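Local coordinates for papain-like protease (Human betacoronavirus 2c EMC/2012, PDB 4RNA), which is a papain-like cysteine protease that probably cuts the viral polyprotein and removes ubiquitin and ubiquitin-like modifiers from host proteins, at residues F81-R84 / F85-K89; N61-A64 / D65-K68; V21-N24 / K25-Y28. All blocks are in the same frame, centred on the assembly; numbering follows the deposited sequence.

Contact 1 (F81-R84 / F85-K89); sequences FLHR and FYSLK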
# COMPACT_ATOMS: atom_id res chain seq x y z
N PHE A 81 -10.70 2.52 -1.64
CA PHE A 81 -10.53 1.05 -1.84
C PHE A 81 -11.68 0.42 -2.66
O PHE A 81 -11.43 -0.42 -3.53
CB PHE A 81 -10.54 0.35 -0.45
CG PHE A 81 -10.53 -1.18 -0.55
CD1 PHE A 81 -11.72 -1.90 -0.62
CD2 PHE A 81 -9.30 -1.90 -0.66
CE1 PHE A 81 -11.71 -3.31 -0.72
CE2 PHE A 81 -9.28 -3.31 -0.74
CZ PHE A 81 -10.48 -4.02 -0.82
N LEU A 82 -12.95 0.82 -2.41
CA LEU A 82 -14.02 0.21 -3.25
C LEU A 82 -13.87 0.61 -4.68
O LEU A 82 -14.05 -0.28 -5.56
CB LEU A 82 -15.42 0.59 -2.85
CG LEU A 82 -15.84 -0.09 -1.54
CD1 LEU A 82 -17.14 0.42 -0.83
CD2 LEU A 82 -15.81 -1.63 -1.69
N HIS A 83 -13.66 1.90 -4.90
CA HIS A 83 -13.52 2.30 -6.35
C HIS A 83 -12.43 1.51 -6.98
O HIS A 83 -12.49 1.14 -8.22
CB HIS A 83 -13.26 3.80 -6.55
CG HIS A 83 -13.28 4.19 -8.05
ND1 HIS A 83 -12.16 4.24 -8.81
CD2 HIS A 83 -14.35 4.48 -8.91
CE1 HIS A 83 -12.49 4.56 -10.10
NE2 HIS A 83 -13.83 4.70 -10.16
N ARG A 84 -11.31 1.42 -6.30
CA ARG A 84 -10.16 0.66 -6.91
C ARG A 84 -10.42 -0.84 -7.12
O ARG A 84 -10.18 -1.37 -8.17
CB ARG A 84 -8.84 0.90 -6.16
CG ARG A 84 -8.36 2.37 -6.23
CD ARG A 84 -7.04 2.63 -5.44
NE ARG A 84 -7.16 2.29 -3.99
CZ ARG A 84 -6.65 1.21 -3.42
NH1 ARG A 84 -6.05 0.25 -4.14
NH2 ARG A 84 -6.84 1.02 -2.10
N PHE A 85 -11.00 -1.50 -6.13
CA PHE A 85 -11.36 -2.90 -6.26
C PHE A 85 -12.39 -3.13 -7.38
O PHE A 85 -12.19 -4.04 -8.22
CB PHE A 85 -11.91 -3.41 -4.86
CG PHE A 85 -12.52 -4.78 -4.96
CD1 PHE A 85 -11.77 -5.83 -5.52
CD2 PHE A 85 -13.80 -5.04 -4.47
CE1 PHE A 85 -12.32 -7.09 -5.63
CE2 PHE A 85 -14.36 -6.32 -4.55
CZ PHE A 85 -13.61 -7.35 -5.14
N TYR A 86 -13.39 -2.24 -7.52
CA TYR A 86 -14.41 -2.53 -8.46
C TYR A 86 -13.79 -2.32 -9.81
O TYR A 86 -14.06 -3.15 -10.65
CB TYR A 86 -15.65 -1.61 -8.40
CG TYR A 86 -16.50 -1.70 -7.10
CD1 TYR A 86 -16.53 -2.87 -6.33
CD2 TYR A 86 -17.31 -0.64 -6.71
CE1 TYR A 86 -17.29 -2.94 -5.16
CE2 TYR A 86 -18.09 -0.71 -5.54
CZ TYR A 86 -18.06 -1.87 -4.79
OH TYR A 86 -18.84 -1.86 -3.61
N SER A 87 -12.94 -1.29 -9.99
CA SER A 87 -12.30 -1.07 -11.34
C SER A 87 -11.32 -2.21 -11.67
O SER A 87 -11.19 -2.56 -12.86
CB SER A 87 -11.47 0.25 -11.42
OG SER A 87 -12.24 1.36 -10.96
N LEU A 88 -10.51 -2.65 -10.68
CA LEU A 88 -9.57 -3.78 -10.88
C LEU A 88 -10.30 -5.03 -11.31
O LEU A 88 -9.86 -5.69 -12.25
CB LEU A 88 -8.75 -4.11 -9.62
CG LEU A 88 -7.67 -3.04 -9.47
CD1 LEU A 88 -7.23 -2.94 -8.03
CD2 LEU A 88 -6.51 -3.19 -10.43
N LYS A 89 -11.38 -5.37 -10.58
CA LYS A 89 -12.23 -6.54 -10.93
C LYS A 89 -12.67 -6.53 -12.43
O LYS A 89 -12.41 -7.50 -13.22
CB LYS A 89 -13.33 -6.67 -9.87
CG LYS A 89 -14.16 -7.91 -9.99
CD LYS A 89 -15.17 -7.97 -8.88
CE LYS A 89 -16.31 -8.78 -9.43
NZ LYS A 89 -17.01 -9.40 -8.30

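Contact 2 (N61-A64 / D65-K68); sequences NLTA and DETK. With PO4 (phosphate ion), chain F.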
# COMPACT_ATOMS: atom_id res chain seq x y z
N ASN A 61 -19.76 7.81 -0.23
CA ASN A 61 -20.98 8.26 0.41
C ASN A 61 -21.79 7.28 1.21
O ASN A 61 -23.00 7.37 1.13
CB ASN A 61 -21.95 8.80 -0.61
CG ASN A 61 -21.65 10.15 -0.91
OD1 ASN A 61 -21.34 10.45 -2.07
ND2 ASN A 61 -21.58 10.99 0.13
N LEU A 62 -21.15 6.47 2.07
CA LEU A 62 -21.79 5.29 2.54
C LEU A 62 -22.41 5.78 3.84
O LEU A 62 -21.86 6.72 4.47
CB LEU A 62 -20.72 4.20 2.88
CG LEU A 62 -19.65 3.63 1.94
CD1 LEU A 62 -19.06 2.33 2.50
CD2 LEU A 62 -19.98 3.53 0.44
N THR A 63 -23.51 5.16 4.19
CA THR A 63 -24.20 5.34 5.48
C THR A 63 -23.38 4.71 6.57
O THR A 63 -22.39 3.99 6.32
CB THR A 63 -25.56 4.63 5.42
OG1 THR A 63 -25.33 3.23 5.17
CG2 THR A 63 -26.43 5.17 4.25
N ALA A 64 -23.75 4.99 7.82
CA ALA A 64 -23.12 4.34 8.90
C ALA A 64 -23.22 2.83 8.78
O ALA A 64 -22.23 2.17 9.10
CB ALA A 64 -23.73 4.82 10.22
N ASP A 65 -24.37 2.28 8.38
CA ASP A 65 -24.53 0.82 8.30
C ASP A 65 -23.56 0.28 7.26
O ASP A 65 -22.97 -0.78 7.44
CB ASP A 65 -25.95 0.34 7.97
CG ASP A 65 -26.98 0.64 9.11
OD1 ASP A 65 -26.61 0.42 10.24
OD2 ASP A 65 -28.14 1.11 8.87
N GLU A 66 -23.47 0.99 6.13
CA GLU A 66 -22.60 0.50 5.07
C GLU A 66 -21.12 0.54 5.47
O GLU A 66 -20.36 -0.36 5.10
CB GLU A 66 -22.84 1.28 3.79
CG GLU A 66 -24.17 0.90 3.17
CD GLU A 66 -24.66 1.93 2.15
OE1 GLU A 66 -24.24 3.11 2.26
OE2 GLU A 66 -25.53 1.56 1.29
N THR A 67 -20.72 1.59 6.20
CA THR A 67 -19.37 1.71 6.72
C THR A 67 -18.99 0.49 7.58
O THR A 67 -17.91 -0.12 7.44
CB THR A 67 -19.24 3.01 7.53
OG1 THR A 67 -19.28 4.09 6.59
CG2 THR A 67 -17.97 3.04 8.23
N LYS A 68 -19.92 0.11 8.44
CA LYS A 68 -19.73 -1.10 9.23
C LYS A 68 -19.75 -2.41 8.43
O LYS A 68 -18.97 -3.31 8.73
CB LYS A 68 -20.78 -1.12 10.34
CG LYS A 68 -20.68 -2.32 11.26
CD LYS A 68 -21.57 -2.07 12.47
CE LYS A 68 -22.20 -3.34 13.01
NZ LYS A 68 -23.42 -2.96 13.77
P PO4 F . -17.60 7.74 2.85
O1 PO4 F . -18.36 8.76 3.67
O2 PO4 F . -17.30 6.52 3.70
O3 PO4 F . -18.41 7.22 1.69
O4 PO4 F . -16.33 8.41 2.36

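Contact 3 (V21-N24 / K25-Y28); sequences VLNN and KNTY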
# COMPACT_ATOMS: atom_id res chain seq x y z
N VAL A 21 -34.84 5.44 -3.43
CA VAL A 21 -35.69 5.92 -4.53
C VAL A 21 -34.98 7.07 -5.28
O VAL A 21 -34.54 8.04 -4.64
CB VAL A 21 -37.05 6.42 -3.95
CG1 VAL A 21 -37.89 7.06 -5.05
CG2 VAL A 21 -37.79 5.26 -3.29
N LEU A 22 -34.84 6.94 -6.59
CA LEU A 22 -34.15 7.93 -7.39
C LEU A 22 -35.11 8.54 -8.46
O LEU A 22 -36.10 7.90 -8.85
CB LEU A 22 -33.02 7.21 -8.15
CG LEU A 22 -31.99 6.56 -7.18
CD1 LEU A 22 -31.05 5.67 -7.98
CD2 LEU A 22 -31.15 7.65 -6.53
N ASN A 23 -34.79 9.73 -8.97
CA ASN A 23 -35.55 10.33 -10.12
C ASN A 23 -34.73 10.17 -11.34
O ASN A 23 -33.56 9.78 -11.23
CB ASN A 23 -35.84 11.82 -9.94
CG ASN A 23 -34.59 12.69 -9.87
OD1 ASN A 23 -33.78 12.78 -10.80
ND2 ASN A 23 -34.43 13.35 -8.78
N ASN A 24 -35.32 10.51 -12.48
CA ASN A 24 -34.58 10.48 -13.73
C ASN A 24 -34.17 11.87 -14.19
O ASN A 24 -33.95 12.08 -15.37
CB ASN A 24 -35.32 9.68 -14.82
CG ASN A 24 -36.55 10.40 -15.38
OD1 ASN A 24 -37.05 11.36 -14.79
ND2 ASN A 24 -37.06 9.91 -16.52
N LYS A 25 -34.07 12.81 -13.25
CA LYS A 25 -33.60 14.19 -13.54
C LYS A 25 -32.06 14.26 -13.39
O LYS A 25 -31.34 14.49 -14.36
CB LYS A 25 -34.26 15.26 -12.62
CG LYS A 25 -35.74 15.11 -12.26
CD LYS A 25 -36.37 16.38 -11.66
CE LYS A 25 -37.44 16.11 -10.60
NZ LYS A 25 -38.12 14.77 -10.63
N ASN A 26 -31.57 14.05 -12.16
CA ASN A 26 -30.15 14.18 -11.82
C ASN A 26 -29.34 12.89 -12.07
O ASN A 26 -29.90 11.80 -12.21
CB ASN A 26 -30.02 14.53 -10.35
CG ASN A 26 -30.78 15.77 -9.97
OD1 ASN A 26 -30.23 16.67 -9.34
ND2 ASN A 26 -32.06 15.81 -10.33
N THR A 27 -28.03 13.00 -12.08
CA THR A 27 -27.18 11.80 -12.15
C THR A 27 -27.23 10.97 -10.88
O THR A 27 -27.60 11.46 -9.79
CB THR A 27 -25.72 12.18 -12.30
OG1 THR A 27 -25.38 13.07 -11.24
CG2 THR A 27 -25.50 12.79 -13.69
N TYR A 28 -26.78 9.71 -11.02
CA TYR A 28 -26.53 8.85 -9.84
C TYR A 28 -25.59 9.53 -8.85
O TYR A 28 -25.85 9.61 -7.62
CB TYR A 28 -25.90 7.58 -10.32
CG TYR A 28 -26.88 6.57 -10.80
CD1 TYR A 28 -27.66 5.86 -9.90
CD2 TYR A 28 -27.04 6.31 -12.19
CE1 TYR A 28 -28.56 4.89 -10.32
CE2 TYR A 28 -27.94 5.34 -12.63
CZ TYR A 28 -28.70 4.66 -11.68
OH TYR A 28 -29.63 3.73 -12.06

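Contact 1 (F81-R84 / F85-K89)
The first turns of helix 81-92, in what corresponds to the helical thumb of coronavirus papain-like proteases, join F81, L82, H83 and R84 to F85, Y86, S87 and L88 by regular i to i+4 backbone bonds, among them F85 N to F81 O and L88 N to R84 O, both 2.8 Å. H83 O takes a second donor besides its helical one. S87 N reaches it at 3.0 Å and S87 OG at 2.8 Å, from opposite faces of the carbonyl plane. The serine can do this because its OG stands beside its own backbone N (chi1 -51°), turned back along the helix. There the hydroxyl also lies over one face of the H83 imidazole, 3.3 Å from CE1 and off-centre toward the rim. On another side, L82 and Y86 run side by side in the same direction. The CD2 methyl of L82 rests 3.8 Å from Y86 CZ, while L82 O, already bonded to Y86 N, sits over a face of the phenol ring at 3.2 Å from CG. F81, with CG anti to the backbone N (chi1 174°), lays its ring along the helix so that F85 CB, one turn on, sits over one face, 4.1 Å from CE1; the F85 side chain runs alongside in the same direction. These two rings pack against helix 148-158, on A156, Y157, A152 and L153. L82 covers L70 and Y74 of helix 64-74, and Y86 meets F36 of strand 35-37 edge-to-face while its OH bonds to L58 O of strand 55-58.

Contact 2 (N61-A64 / D65-K68)
T63 and E66 grip each other in both directions, a capping box at the start of helix 64-74 in which a single carboxylate oxygen faces both the backbone N and the hydroxyl of the threonine. E66 N donates to T63 OG1 at 3.1 Å, and T63 N returns a nearly straight bond to E66 OE1 at 2.9 Å (166° at the hydrogen), approaching OE1 from its anti side and somewhat out of the carboxylate plane. T63 OG1 also lies 3.1 Å from OE1, at most a weak bond. The threonine holds OG1 between its backbone N and carbonyl carbon (chi1 60°), which aims it at the first turn; the glutamate side chain, extended beyond CG, crosses it obliquely to come back to T63 N. T63 O is held twice as well, by T67 N at 2.9 Å and by T67 OG1 at 3.1 Å, the hydroxyl sitting above the carbonyl plane. Next to the box, L62 CB packs on E66 CB at 3.7 Å, and L62 N hydrogen-bonds at 2.9 Å to O3 of a phosphate ion, probably acquired from the crystallisation liquor, though the exact position of this oxygen is doubtful, since it is modelled too close to N61 N. The helix start also faces the second subunit, whose E191 accepts from A64 N. Within its own chain, E66 OE2 forms a salt bridge with R18. With a backbone N-H on one oxygen, an arginine on the other and the helix N-terminus close by, the buried E66 carboxylate is probably stabilised in its ionised form.

Contact 3 (V21-N24 / K25-Y28)
Polar contacts centre on N23 OD1, which turns toward the backbone of the loop that follows. It accepts from N26 N at 2.9 Å, with the donor in the carbonyl plane, and from K25 N; the modelled 2.5 Å of the latter is improbably short and its exact length doubtful. The N23 side chain stands between its own backbone N and carbonyl carbon (chi1 63°), a conformation that carries OD1 forward along the chain. The N26 side chain stays near, its ND2 3.5 Å from N23 OD1, with the two amide planes 58° apart. Q31 NE2 ties the loop further by bonding to both N23 O and N26 O.

The bond to K25 N, two residues on, is that of an Asx turn; with the bond to N26 N the pattern is that of an Asx motif, here where strand 18-23 ends and the chain heads for helix 28-31. The strand forms an edge of a mixed sheet, next to strand 5-11, as in the ubiquitin-like domain at the N-terminus of this family. T27 caps the helix and also bonds to S30.

Van der Waals contacts involve K25 and Y28. K25 crosses N23 at about a right angle, its CG 3.6 Å from N23 CG, then curls back, bent at its last two torsions, so that NZ lies 3.8 Å from N23 CB. In the interior, L22 CD1 meets the Y28 ring obliquely at CE1, 3.5 Å away, with the two side chains roughly perpendicular; the phenol OH beyond binds Q51 OE1.

How the contacts relate
Along the chain the order is contact 3, contact 2, contact 1. Contact 3 belongs to the ubiquitin-like N-terminal sheet, at the end of strand 18-23, whereas contact 2 covers the end of the loop after strand 55-58 of that sheet and the start of helix 64-74, and contact 1 lies on the next helix, 81-92. Contacts 1 and 2 have centres about 17 Å apart and touch through L82 CD1 and L62 CD1 at 4.3 Å; both also meet the second subunit. Contact 3 stands apart, about 20 Å from contact 2 and 24 Å from contact 1 between centres. The three thus trace the passage from the ubiquitin-like sheet into the helical part of the protease.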